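Local structure of Keto/oxoacid ferredoxin oxidoreductase, gamma subunit (Geobacter sulfurreducens, 3ON3) at residues 128-133 with 168-173; 23-28 with 134-139; 14-19 with 76-81; 6-11 with 143-148; 93-98 with 104-109. The protein probably serves as the gamma subunit of a 2-oxoacid:ferredoxin oxidoreductase, an enzyme that oxidatively decarboxylates 2-oxoacids and hands the electrons to ferredoxin. All blocks are in the same frame, centred on the assembly; numbering follows the deposited sequence.

Contact 1 (128-133 with 168-173)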
# COMPACT_ATOMS: atom_id res chain seq x y z
N GLU B 128 -0.35 -19.58 7.41
CA GLU B 128 0.84 -18.80 7.74
C GLU B 128 0.84 -17.37 7.17
O GLU B 128 1.17 -16.42 7.87
CB GLU B 128 2.09 -19.56 7.26
CG GLU B 128 3.38 -19.16 7.94
CD GLU B 128 4.59 -19.90 7.37
OE1 GLU B 128 5.65 -19.88 8.02
OE2 GLU B 128 4.47 -20.49 6.28
N ILE B 129 0.48 -17.21 5.90
CA ILE B 129 0.54 -15.90 5.25
C ILE B 129 -0.29 -14.80 5.90
O ILE B 129 -0.10 -13.62 5.59
CB ILE B 129 0.12 -15.96 3.77
CG1 ILE B 129 -1.25 -16.63 3.63
CG2 ILE B 129 1.18 -16.67 2.93
CD1 ILE B 129 -1.69 -16.82 2.19
N VAL B 130 -1.22 -15.16 6.79
CA VAL B 130 -2.04 -14.11 7.36
C VAL B 130 -1.48 -13.63 8.69
O VAL B 130 -2.17 -12.98 9.48
CB VAL B 130 -3.55 -14.48 7.43
CG1 VAL B 130 -4.09 -14.73 5.99
CG2 VAL B 130 -3.80 -15.67 8.36
N ALA B 131 -0.19 -13.92 8.90
CA ALA B 131 0.49 -13.49 10.13
C ALA B 131 0.39 -11.99 10.31
O ALA B 131 0.22 -11.51 11.42
CB ALA B 131 1.94 -13.95 10.14
N ASN B 132 0.45 -11.25 9.20
CA ASN B 132 0.25 -9.81 9.23
C ASN B 132 -1.12 -9.39 9.76
O ASN B 132 -1.26 -8.30 10.30
CB ASN B 132 0.48 -9.20 7.85
CG ASN B 132 -0.47 -9.75 6.79
OD1 ASN B 132 -0.92 -10.90 6.86
ND2 ASN B 132 -0.79 -8.92 5.81
N ILE B 133 -2.13 -10.25 9.59
CA ILE B 133 -3.49 -9.97 10.08
C ILE B 133 -3.54 -10.20 11.58
O ILE B 133 -4.09 -9.40 12.31
CB ILE B 133 -4.58 -10.84 9.37
CG1 ILE B 133 -4.49 -10.71 7.85
CG2 ILE B 133 -6.00 -10.46 9.85
CD1 ILE B 133 -4.42 -9.25 7.35
N ARG B 168 -10.87 -13.32 9.68
CA ARG B 168 -11.58 -12.92 10.89
C ARG B 168 -10.95 -13.59 12.11
O ARG B 168 -10.69 -12.94 13.11
CB ARG B 168 -13.08 -13.27 10.81
CG ARG B 168 -13.75 -13.46 12.18
CD ARG B 168 -13.88 -12.16 12.99
NE ARG B 168 -14.27 -12.47 14.37
CZ ARG B 168 -14.71 -11.59 15.27
NH1 ARG B 168 -14.86 -10.31 14.96
NH2 ARG B 168 -15.02 -11.99 16.49
N LYS B 169 -10.72 -14.90 12.01
CA LYS B 169 -10.08 -15.67 13.08
C LYS B 169 -8.67 -15.15 13.42
O LYS B 169 -8.32 -15.00 14.59
CB LYS B 169 -10.03 -17.15 12.71
CG LYS B 169 -9.56 -18.07 13.85
CD LYS B 169 -9.62 -19.53 13.43
CE LYS B 169 -9.16 -20.45 14.55
NZ LYS B 169 -10.03 -20.30 15.76
N ALA B 170 -7.88 -14.85 12.40
CA ALA B 170 -6.53 -14.34 12.60
C ALA B 170 -6.58 -13.01 13.33
O ALA B 170 -5.80 -12.76 14.26
CB ALA B 170 -5.81 -14.18 11.24
N PHE B 171 -7.47 -12.14 12.88
CA PHE B 171 -7.61 -10.82 13.48
C PHE B 171 -8.04 -10.93 14.95
O PHE B 171 -7.45 -10.29 15.82
CB PHE B 171 -8.63 -10.01 12.68
CG PHE B 171 -9.06 -8.73 13.36
CD1 PHE B 171 -8.24 -7.60 13.34
CD2 PHE B 171 -10.30 -8.64 13.99
CE1 PHE B 171 -8.65 -6.42 13.95
CE2 PHE B 171 -10.71 -7.46 14.61
CZ PHE B 171 -9.89 -6.35 14.59
N GLN B 172 -9.06 -11.74 15.21
CA GLN B 172 -9.58 -11.93 16.57
C GLN B 172 -8.49 -12.48 17.49
O GLN B 172 -8.30 -11.99 18.59
CB GLN B 172 -10.80 -12.88 16.54
CG GLN B 172 -11.38 -13.20 17.90
CD GLN B 172 -11.70 -11.95 18.70
OE1 GLN B 172 -12.21 -10.97 18.17
NE2 GLN B 172 -11.38 -11.98 19.98
N MSE B 173 -7.77 -13.49 17.02
CA MSE B 173 -6.72 -14.11 17.80
C MSE B 173 -5.53 -13.21 18.08
O MSE B 173 -4.97 -13.24 19.19
CB MSE B 173 -6.25 -15.40 17.15
CG MSE B 173 -7.33 -16.47 17.06
SE MSE B 173 -6.57 -18.26 16.87
CE MSE B 173 -5.82 -18.44 18.67

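Contact 2 (23-28 with 134-139)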
# COMPACT_ATOMS: atom_id res chain seq x y z
N VAL B 23 -1.88 -0.46 5.02
CA VAL B 23 -3.06 0.00 4.29
C VAL B 23 -4.36 -0.23 5.07
O VAL B 23 -5.18 0.68 5.21
CB VAL B 23 -3.14 -0.63 2.91
CG1 VAL B 23 -4.54 -0.46 2.35
CG2 VAL B 23 -2.08 -0.01 1.98
N ILE B 24 -4.54 -1.46 5.56
CA ILE B 24 -5.67 -1.79 6.43
C ILE B 24 -5.81 -0.83 7.63
O ILE B 24 -6.90 -0.31 7.90
CB ILE B 24 -5.57 -3.24 6.91
CG1 ILE B 24 -5.74 -4.19 5.72
CG2 ILE B 24 -6.62 -3.52 7.98
CD1 ILE B 24 -5.49 -5.64 6.06
N MSE B 25 -4.70 -0.57 8.33
CA MSE B 25 -4.72 0.37 9.45
C MSE B 25 -5.14 1.78 9.03
O MSE B 25 -5.88 2.43 9.76
CB MSE B 25 -3.36 0.45 10.14
CG MSE B 25 -3.17 -0.50 11.30
SE MSE B 25 -4.28 -0.14 12.87
CE MSE B 25 -4.46 1.78 12.66
N ALA B 26 -4.64 2.25 7.89
CA ALA B 26 -4.97 3.58 7.40
C ALA B 26 -6.47 3.71 7.05
O ALA B 26 -7.11 4.73 7.36
CB ALA B 26 -4.07 3.97 6.18
N GLU B 27 -7.02 2.69 6.40
CA GLU B 27 -8.43 2.68 6.01
C GLU B 27 -9.38 2.45 7.20
O GLU B 27 -10.52 2.93 7.21
CB GLU B 27 -8.66 1.67 4.87
CG GLU B 27 -8.01 2.12 3.54
CD GLU B 27 -7.92 1.04 2.47
OE1 GLU B 27 -8.25 -0.13 2.75
OE2 GLU B 27 -7.49 1.36 1.33
N ALA B 28 -8.91 1.73 8.22
CA ALA B 28 -9.69 1.57 9.44
C ALA B 28 -9.90 2.93 10.05
O ALA B 28 -11.01 3.29 10.41
CB ALA B 28 -8.99 0.66 10.43
N VAL B 134 -2.93 -11.29 12.02
CA VAL B 134 -2.69 -11.50 13.45
C VAL B 134 -2.05 -10.28 14.12
O VAL B 134 -2.53 -9.80 15.14
CB VAL B 134 -1.82 -12.70 13.71
CG1 VAL B 134 -1.69 -12.92 15.24
CG2 VAL B 134 -2.40 -13.93 13.04
N ALA B 135 -0.98 -9.78 13.52
CA ALA B 135 -0.23 -8.66 14.10
C ALA B 135 -1.09 -7.40 14.13
O ALA B 135 -0.98 -6.57 15.02
CB ALA B 135 1.04 -8.42 13.30
N LEU B 136 -1.94 -7.27 13.13
CA LEU B 136 -2.81 -6.11 12.98
C LEU B 136 -3.86 -6.12 14.09
O LEU B 136 -4.17 -5.07 14.68
CB LEU B 136 -3.45 -6.15 11.60
CG LEU B 136 -4.27 -4.98 11.07
CD1 LEU B 136 -5.66 -4.95 11.74
CD2 LEU B 136 -3.52 -3.67 11.22
N GLY B 137 -4.41 -7.29 14.36
CA GLY B 137 -5.34 -7.46 15.48
C GLY B 137 -4.63 -7.12 16.79
O GLY B 137 -5.17 -6.43 17.67
N ALA B 138 -3.40 -7.59 16.90
CA ALA B 138 -2.61 -7.30 18.09
C ALA B 138 -2.35 -5.80 18.24
O ALA B 138 -2.49 -5.26 19.34
CB ALA B 138 -1.31 -8.07 18.08
N MSE B 139 -2.00 -5.14 17.14
CA MSE B 139 -1.66 -3.72 17.14
C MSE B 139 -2.85 -2.85 17.50
O MSE B 139 -2.70 -1.79 18.10
CB MSE B 139 -1.14 -3.27 15.77
CG MSE B 139 0.35 -3.13 15.68
SE MSE B 139 1.17 -1.97 17.04
CE MSE B 139 2.69 -3.14 17.23

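Contact 3 (14-19 with 76-81). With SO4 (sulfate ion), chain D.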
# COMPACT_ATOMS: atom_id res chain seq x y z
N GLY B 14 10.45 -8.81 3.84
CA GLY B 14 9.81 -8.43 2.60
C GLY B 14 8.49 -9.06 2.28
O GLY B 14 7.53 -8.36 1.98
N GLY B 15 8.40 -10.38 2.29
CA GLY B 15 7.15 -11.00 1.89
C GLY B 15 6.13 -11.18 3.00
O GLY B 15 5.31 -12.11 2.95
N GLN B 16 6.15 -10.32 4.01
CA GLN B 16 5.29 -10.54 5.18
C GLN B 16 3.93 -9.81 5.17
O GLN B 16 3.09 -10.01 6.06
CB GLN B 16 6.06 -10.29 6.48
CG GLN B 16 7.03 -11.42 6.78
CD GLN B 16 7.85 -11.19 8.05
OE1 GLN B 16 8.08 -10.05 8.46
NE2 GLN B 16 8.28 -12.27 8.67
N GLY B 17 3.72 -8.98 4.14
CA GLY B 17 2.47 -8.25 3.99
C GLY B 17 2.36 -7.00 4.84
O GLY B 17 1.28 -6.64 5.30
N LEU B 18 3.49 -6.34 5.04
CA LEU B 18 3.56 -5.15 5.87
C LEU B 18 2.83 -3.96 5.25
O LEU B 18 2.33 -3.10 5.96
CB LEU B 18 5.03 -4.78 6.11
CG LEU B 18 5.97 -5.79 6.77
CD1 LEU B 18 5.45 -6.23 8.13
CD2 LEU B 18 6.18 -7.00 5.87
N ILE B 19 2.81 -3.91 3.92
CA ILE B 19 2.17 -2.81 3.21
C ILE B 19 0.68 -2.93 3.43
O ILE B 19 0.01 -1.96 3.77
CB ILE B 19 2.46 -2.86 1.70
CG1 ILE B 19 3.95 -2.60 1.43
CG2 ILE B 19 1.57 -1.85 0.92
CD1 ILE B 19 4.32 -2.67 -0.03
N ALA B 76 7.62 -5.48 15.05
CA ALA B 76 8.80 -6.11 14.48
C ALA B 76 8.62 -7.63 14.43
O ALA B 76 8.61 -8.29 15.47
CB ALA B 76 10.06 -5.74 15.26
N LEU B 77 8.50 -8.18 13.23
CA LEU B 77 8.30 -9.62 13.09
C LEU B 77 9.63 -10.39 13.04
O LEU B 77 9.65 -11.62 13.19
CB LEU B 77 7.44 -9.91 11.85
CG LEU B 77 5.94 -9.59 11.95
CD1 LEU B 77 5.23 -9.82 10.62
CD2 LEU B 77 5.27 -10.38 13.09
N THR B 78 10.73 -9.66 12.83
CA THR B 78 12.07 -10.26 12.80
C THR B 78 13.05 -9.50 13.69
O THR B 78 12.88 -8.30 13.92
CB THR B 78 12.67 -10.26 11.37
OG1 THR B 78 13.02 -8.93 10.99
CG2 THR B 78 11.70 -10.86 10.36
N GLN B 79 14.06 -10.21 14.19
CA GLN B 79 15.16 -9.62 14.99
C GLN B 79 15.81 -8.44 14.29
O GLN B 79 16.05 -7.38 14.88
CB GLN B 79 16.22 -10.69 15.28
CG GLN B 79 17.31 -10.25 16.25
CD GLN B 79 16.76 -9.96 17.64
OE1 GLN B 79 16.30 -10.86 18.33
NE2 GLN B 79 16.80 -8.70 18.04
N GLU B 80 16.11 -8.65 13.01
CA GLU B 80 16.58 -7.62 12.08
C GLU B 80 15.76 -6.33 12.11
O GLU B 80 16.31 -5.24 12.22
CB GLU B 80 16.59 -8.20 10.67
CG GLU B 80 17.61 -9.33 10.44
CD GLU B 80 17.49 -10.51 11.42
OE1 GLU B 80 16.38 -10.76 11.96
OE2 GLU B 80 18.51 -11.19 11.66
N ALA B 81 14.44 -6.47 12.00
CA ALA B 81 13.54 -5.32 12.05
C ALA B 81 13.64 -4.61 13.40
O ALA B 81 13.68 -3.38 13.48
CB ALA B 81 12.12 -5.77 11.80
S SO4 D . 5.04 -6.63 1.41
O1 SO4 D . 4.78 -8.06 1.48
O2 SO4 D . 4.08 -6.03 0.50
O3 SO4 D . 4.91 -6.01 2.72
O4 SO4 D . 6.41 -6.38 0.94

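Contact 4 (6-11 with 143-148)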
# COMPACT_ATOMS: atom_id res chain seq x y z
N TYR B 6 -0.40 10.26 15.52
CA TYR B 6 0.03 9.02 16.14
C TYR B 6 0.58 8.11 15.05
O TYR B 6 -0.13 7.79 14.10
CB TYR B 6 -1.15 8.34 16.83
CG TYR B 6 -0.80 7.11 17.64
CD1 TYR B 6 -0.56 7.20 19.01
CD2 TYR B 6 -0.73 5.86 17.04
CE1 TYR B 6 -0.25 6.09 19.76
CE2 TYR B 6 -0.40 4.74 17.79
CZ TYR B 6 -0.17 4.86 19.15
OH TYR B 6 0.14 3.75 19.92
N GLU B 7 1.83 7.68 15.20
CA GLU B 7 2.52 6.93 14.17
C GLU B 7 2.82 5.47 14.53
O GLU B 7 3.40 5.16 15.57
CB GLU B 7 3.83 7.62 13.79
CG GLU B 7 4.65 6.83 12.76
CD GLU B 7 5.89 7.57 12.26
OE1 GLU B 7 6.19 8.67 12.77
OE2 GLU B 7 6.56 7.04 11.36
N ILE B 8 2.45 4.57 13.64
CA ILE B 8 2.72 3.16 13.84
C ILE B 8 3.63 2.69 12.70
O ILE B 8 3.48 3.12 11.56
CB ILE B 8 1.41 2.34 13.80
CG1 ILE B 8 0.46 2.79 14.90
CG2 ILE B 8 1.71 0.84 13.87
CD1 ILE B 8 -1.01 2.38 14.66
N ARG B 9 4.56 1.79 13.01
CA ARG B 9 5.32 1.17 11.95
C ARG B 9 5.21 -0.34 12.05
O ARG B 9 5.23 -0.91 13.14
CB ARG B 9 6.79 1.61 11.98
CG ARG B 9 6.93 3.10 11.91
CD ARG B 9 8.38 3.53 11.79
NE ARG B 9 8.50 4.94 12.14
CZ ARG B 9 9.63 5.64 12.10
NH1 ARG B 9 10.75 5.05 11.70
NH2 ARG B 9 9.63 6.92 12.45
N PHE B 10 5.07 -0.96 10.89
CA PHE B 10 4.98 -2.40 10.81
C PHE B 10 6.25 -2.83 10.12
O PHE B 10 6.46 -2.52 8.95
CB PHE B 10 3.77 -2.82 9.98
CG PHE B 10 2.45 -2.27 10.47
CD1 PHE B 10 1.64 -3.03 11.31
CD2 PHE B 10 2.02 -1.00 10.10
CE1 PHE B 10 0.43 -2.53 11.77
CE2 PHE B 10 0.81 -0.50 10.54
CZ PHE B 10 0.00 -1.27 11.38
N SER B 11 7.12 -3.52 10.85
CA SER B 11 8.39 -3.94 10.27
C SER B 11 8.61 -5.44 10.37
O SER B 11 8.01 -6.12 11.21
CB SER B 11 9.57 -3.15 10.85
OG SER B 11 9.77 -3.38 12.24
N THR B 143 -2.80 -0.43 20.86
CA THR B 143 -2.72 1.03 20.68
C THR B 143 -4.04 1.73 20.98
O THR B 143 -4.06 2.88 21.43
CB THR B 143 -2.29 1.40 19.25
OG1 THR B 143 -3.22 0.86 18.30
CG2 THR B 143 -0.90 0.86 18.96
N GLY B 144 -5.14 1.03 20.72
CA GLY B 144 -6.46 1.62 20.76
C GLY B 144 -6.59 2.80 19.80
O GLY B 144 -7.39 3.68 20.03
N VAL B 145 -5.80 2.82 18.73
CA VAL B 145 -5.83 3.98 17.84
C VAL B 145 -7.11 4.01 16.99
O VAL B 145 -7.63 5.09 16.68
CB VAL B 145 -4.53 4.10 16.96
CG1 VAL B 145 -4.48 3.01 15.89
CG2 VAL B 145 -4.45 5.46 16.31
N VAL B 146 -7.63 2.83 16.64
CA VAL B 146 -8.89 2.71 15.91
C VAL B 146 -9.80 1.75 16.66
O VAL B 146 -9.31 0.89 17.41
CB VAL B 146 -8.69 2.18 14.48
CG1 VAL B 146 -7.89 3.19 13.65
CG2 VAL B 146 -7.98 0.81 14.47
N SER B 147 -11.12 1.87 16.47
CA SER B 147 -12.05 0.93 17.09
C SER B 147 -11.81 -0.45 16.51
O SER B 147 -11.33 -0.59 15.39
CB SER B 147 -13.51 1.35 16.86
OG SER B 147 -13.83 1.38 15.47
N LYS B 148 -12.13 -1.48 17.30
CA LYS B 148 -12.03 -2.85 16.83
C LYS B 148 -12.93 -3.03 15.60
O LYS B 148 -12.55 -3.72 14.65
CB LYS B 148 -12.42 -3.83 17.95
CG LYS B 148 -12.34 -5.31 17.54
CD LYS B 148 -13.03 -6.24 18.58
CE LYS B 148 -12.72 -7.72 18.31
NZ LYS B 148 -13.64 -8.67 19.06

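Contact 5 (93-98 with 104-109)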
# COMPACT_ATOMS: atom_id res chain seq x y z
N GLY B 93 6.76 3.85 24.34
CA GLY B 93 5.98 3.52 23.16
C GLY B 93 5.67 2.05 23.13
O GLY B 93 6.25 1.26 23.87
N VAL B 94 4.73 1.68 22.27
CA VAL B 94 4.29 0.29 22.13
C VAL B 94 5.27 -0.51 21.29
O VAL B 94 5.60 -0.14 20.16
CB VAL B 94 2.86 0.21 21.51
CG1 VAL B 94 2.55 -1.18 20.96
CG2 VAL B 94 1.83 0.61 22.55
N LEU B 95 5.75 -1.61 21.84
CA LEU B 95 6.66 -2.46 21.10
C LEU B 95 6.10 -3.85 21.01
O LEU B 95 6.01 -4.55 21.99
CB LEU B 95 8.05 -2.48 21.75
CG LEU B 95 9.03 -3.51 21.15
CD1 LEU B 95 9.22 -3.28 19.67
CD2 LEU B 95 10.37 -3.51 21.88
N LEU B 96 5.69 -4.25 19.81
CA LEU B 96 5.12 -5.57 19.59
C LEU B 96 6.05 -6.38 18.70
O LEU B 96 6.36 -5.97 17.57
CB LEU B 96 3.74 -5.46 18.93
CG LEU B 96 3.09 -6.75 18.41
CD1 LEU B 96 2.65 -7.67 19.57
CD2 LEU B 96 1.92 -6.42 17.51
N VAL B 97 6.48 -7.52 19.21
CA VAL B 97 7.38 -8.38 18.46
C VAL B 97 6.85 -9.80 18.39
O VAL B 97 5.96 -10.16 19.15
CB VAL B 97 8.82 -8.36 19.06
CG1 VAL B 97 9.31 -6.93 19.22
CG2 VAL B 97 8.87 -9.09 20.41
N ASP B 98 7.37 -10.60 17.46
CA ASP B 98 7.15 -12.03 17.50
C ASP B 98 8.17 -12.67 18.45
O ASP B 98 9.36 -12.38 18.38
CB ASP B 98 7.23 -12.66 16.11
CG ASP B 98 7.11 -14.18 16.15
OD1 ASP B 98 7.96 -14.82 16.80
OD2 ASP B 98 6.18 -14.73 15.55
N LYS B 104 16.14 -11.65 21.07
CA LYS B 104 16.97 -10.65 21.73
C LYS B 104 16.23 -9.32 21.76
O LYS B 104 16.06 -8.66 20.73
CB LYS B 104 18.33 -10.52 21.05
N LEU B 105 15.80 -8.94 22.95
CA LEU B 105 15.01 -7.73 23.15
C LEU B 105 15.92 -6.51 23.28
O LEU B 105 16.98 -6.59 23.90
CB LEU B 105 14.17 -7.89 24.41
CG LEU B 105 12.71 -7.48 24.39
CD1 LEU B 105 12.03 -7.93 23.10
CD2 LEU B 105 12.04 -8.06 25.63
N PRO B 106 15.48 -5.38 22.72
CA PRO B 106 16.28 -4.15 22.65
C PRO B 106 16.54 -3.50 24.01
O PRO B 106 15.79 -3.72 24.96
CB PRO B 106 15.41 -3.22 21.80
CG PRO B 106 14.01 -3.73 21.98
CD PRO B 106 14.15 -5.21 22.11
N PRO B 107 17.62 -2.72 24.12
CA PRO B 107 17.77 -1.86 25.29
C PRO B 107 16.77 -0.72 25.16
O PRO B 107 16.50 -0.27 24.04
CB PRO B 107 19.20 -1.32 25.17
CG PRO B 107 19.88 -2.19 24.16
CD PRO B 107 18.79 -2.64 23.22
N GLY B 108 16.22 -0.27 26.28
CA GLY B 108 15.27 0.83 26.26
C GLY B 108 14.01 0.53 27.03
O GLY B 108 13.65 -0.63 27.25
N ASN B 109 13.34 1.59 27.47
CA ASN B 109 12.05 1.49 28.13
C ASN B 109 10.91 1.51 27.11
O ASN B 109 10.68 2.54 26.47
CB ASN B 109 11.87 2.65 29.10
CG ASN B 109 12.32 2.31 30.50
OD1 ASN B 109 13.20 1.47 30.70
ND2 ASN B 109 11.73 2.97 31.49

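Contact 1 (128-133 with 168-173)
The methyl of Ala170 points into the notch between Val130 and Ile133. Its CB lies 3.8 Å from CG2 of Val130, while CG2 of Ile133 comes up on the other flank to 4.0 Å from the same Ala170 CB. That isoleucine branch goes on to touch the next residue: Ile133 CG2 packs 3.9 Å from CB of Phe171, close to the backbone as well as to the root of the ring, and the two side chains cross at about a right angle. In Ile133 chi1 (to CG1) is -54°, which leaves CG2 opposite the backbone N, facing helix 164-181. The CA atoms of Ile133 and Phe171 are 5.4 Å apart, a close approach, consistent with the small alanine at 170. Helix 131-143 lies on the mixed sheet of this alpha/beta fold, and helix 164-181 packs against it and its helical neighbours. Val130 is the N-cap residue of helix 131-143, and its carbonyl O takes the N-H of Ile133 at 2.7 Å, setting the first turn. Farther out, Val125 of helix 117-125 also touches Ala170, the Phe171 ring extends to Ala151 and Val155 of helix 148-157, and Asn132 ND2 donates to Gly17 O.

Contact 2 (23-28 with 134-139)
A single side chain, Leu136, supplies nearly all that helix 131-143 brings to this contact: its two methyls straddle neighbouring residues of helix 18-32, CD1 going to Ile24 and CD2 to Met25. The helices lie within the alpha/beta fold, beside the sheet, and their nearest CA atoms, those of Met25 and Leu136, are 7.6 Å apart, so side chains alone bridge the gap. Leu136 has CG anti to its backbone N (chi1 -172°), which carries the branched end out from its helix to the other one. The fit at Met25, modelled as selenomethionine, is doubtful in detail, because its CG is placed closer to CD2 of Leu136 than carbons can sit; what can be said is that its bent chain lies against that methyl. Phe10 of strand 6-12 touches both Met25 and Leu136 from the sheet, and Val155 of helix 148-157 covers Ile24 and Leu136. Another side of helix 18-32 belongs to the dimer interface, where Glu27 is hydrogen-bonded to Tyr43 of the second subunit. At the Ile24 end, CG2 of Ile24 rests against the fork of Leu136, at 4.1 Å from both its CG and its CD1.

Contact 3 (14-19 with 76-81)
Gln16 lays its terminal amide over the side chain of Leu77, the two running past each other in opposite directions. OE1 of Gln16 sits 3.5 Å from CB and 3.6 Å from CD1 of Leu77, and the other amide atom, NE2 of Gln16, comes within 4.1 Å of the Thr78 methyl CG2. The glutamine reaches this far because its chain is extended beyond CG (chi2 178°). Its oxygen is not left to carbon alone: OE1 accepts from the backbone N of Ala13, which pins the amide back to its own loop. With an alanine here, that Ala13 N-H would probably lose its acceptor and Leu77 part of its cover. A looser touch follows at Leu18, whose CD1 is 4.4 Å from CD1 of Leu77.

The glycine-rich loop carrying Gln16 runs into the N terminus of helix 18-32, and a sulfate, probably from the crystallisation liquor, sits there. Gly17 N donates to O1 of the sulfate at 3.0 Å, Ile19 N to its O3 at 3.2 Å, and Leu18 N adds a weak bond to O3; Arg158 of the second subunit closes in with NH1. Such an anion site between the first strand and helix recalls the phosphate-binding loops of Rossmann-like folds. Across the contact, Thr78 caps helix 79-85, its OG1 accepting from Ala81 N at 3.0 Å, nearly straight (N-H...O 158°). The two loops leave the ends of strands 6-12 and 71-76, parallel neighbours in the sheet, each entering its own helix, with Leu77 also packed on Ile117 and Ile118 of helix 117-125.

Contact 4 (6-11 with 143-148)
Tyr6, Val145 and Thr143 bury the most surface. The phenol reaches the end of helix 131-143 with its oxygen: OH of Tyr6 lies 3.2 Å from CG2 and 3.4 Å from CB of Thr143, a contact with carbon. Nearer the root of the ring, CD2 of Tyr6 meets CG2 of Val145 at 3.8 Å. A trans first torsion (chi1 -174°) holds this ring out from the strand, against the loop. Val145 uses its second methyl on Ile8: CG1 of Val145 and CD1 of Ile8 come tip to tip at 3.7 Å, and that same Ile8 CD1 lies in the plane of the Tyr6 ring, at its edge. A serine in place of Tyr6 would probably leave Thr143 and Val145 without their aromatic cover and the end of Ile8 freer to turn. The threonine hydroxyl serves the backbone: OG1 of Thr143 donates to Met139 O and accepts from Val145 N at 3.3 Å, forming an ST turn. Met25 of helix 18-32 touches Val145 too. The turn between helices 131-143 and 148-157 packs on inner strand 6-12, at the edge of the helical layer that covers this face of the sheet in an alpha/beta fold.

Contact 5 (93-98 with 104-109)
Leu95 and Pro106 make the tight part of this contact. CD2 of Leu95 runs up to CG of Pro106 at 3.6 Å, meeting the corner of the pyrrolidine ring, whose CD stands farther back at 4.2 Å from the same methyl. With chi1 at 172°, the fork of Leu95 swings away from its own N-H and over to the loop. Two residues along, the packing slackens: CG2 of Val97 and CD1 of Leu105 are 4.3 Å apart, and Leu105 is an exposed residue that only bends its end back to the strand, with chi1 at -135°, off the staggered positions. Past Pro106 the exposed run 107-109 forms the solvent side. On the other flank, the backbone O of Lys104 is held by NE2 of Gln79, at the start of helix 79-85. The loop joins strand 93-98 to its parallel neighbour 111-115, an outermost strand within the chain, and so arches over one face of the sheet without a helix. On the far face of strand 93-98, Leu96 packs on Ala138, Met139 and Leu142 of helix 131-143.

From the N terminus, strand 6-11 opens the long loop that contact 4 closes at residues 143-148, and contacts 2, 3 and 5 all fall within it. Contact 3 is the first to close, at 76-81, bringing the starts of two helices together beside neighbouring strands. Contact 5 follows in series as a short local closure near the sheet's edge, itself enclosed by contact 2, which joins helix 18-32 to helix 131-143 and crosses contact 3. Contact 4 then closes, and contact 1 comes last, crossing both 2 and 4 and tying helix 164-181 to the layer. Helix 131-143 is shared by contacts 1 and 2, and contacts 2 and 4 meet where helix 18-32 faces strand 6-12.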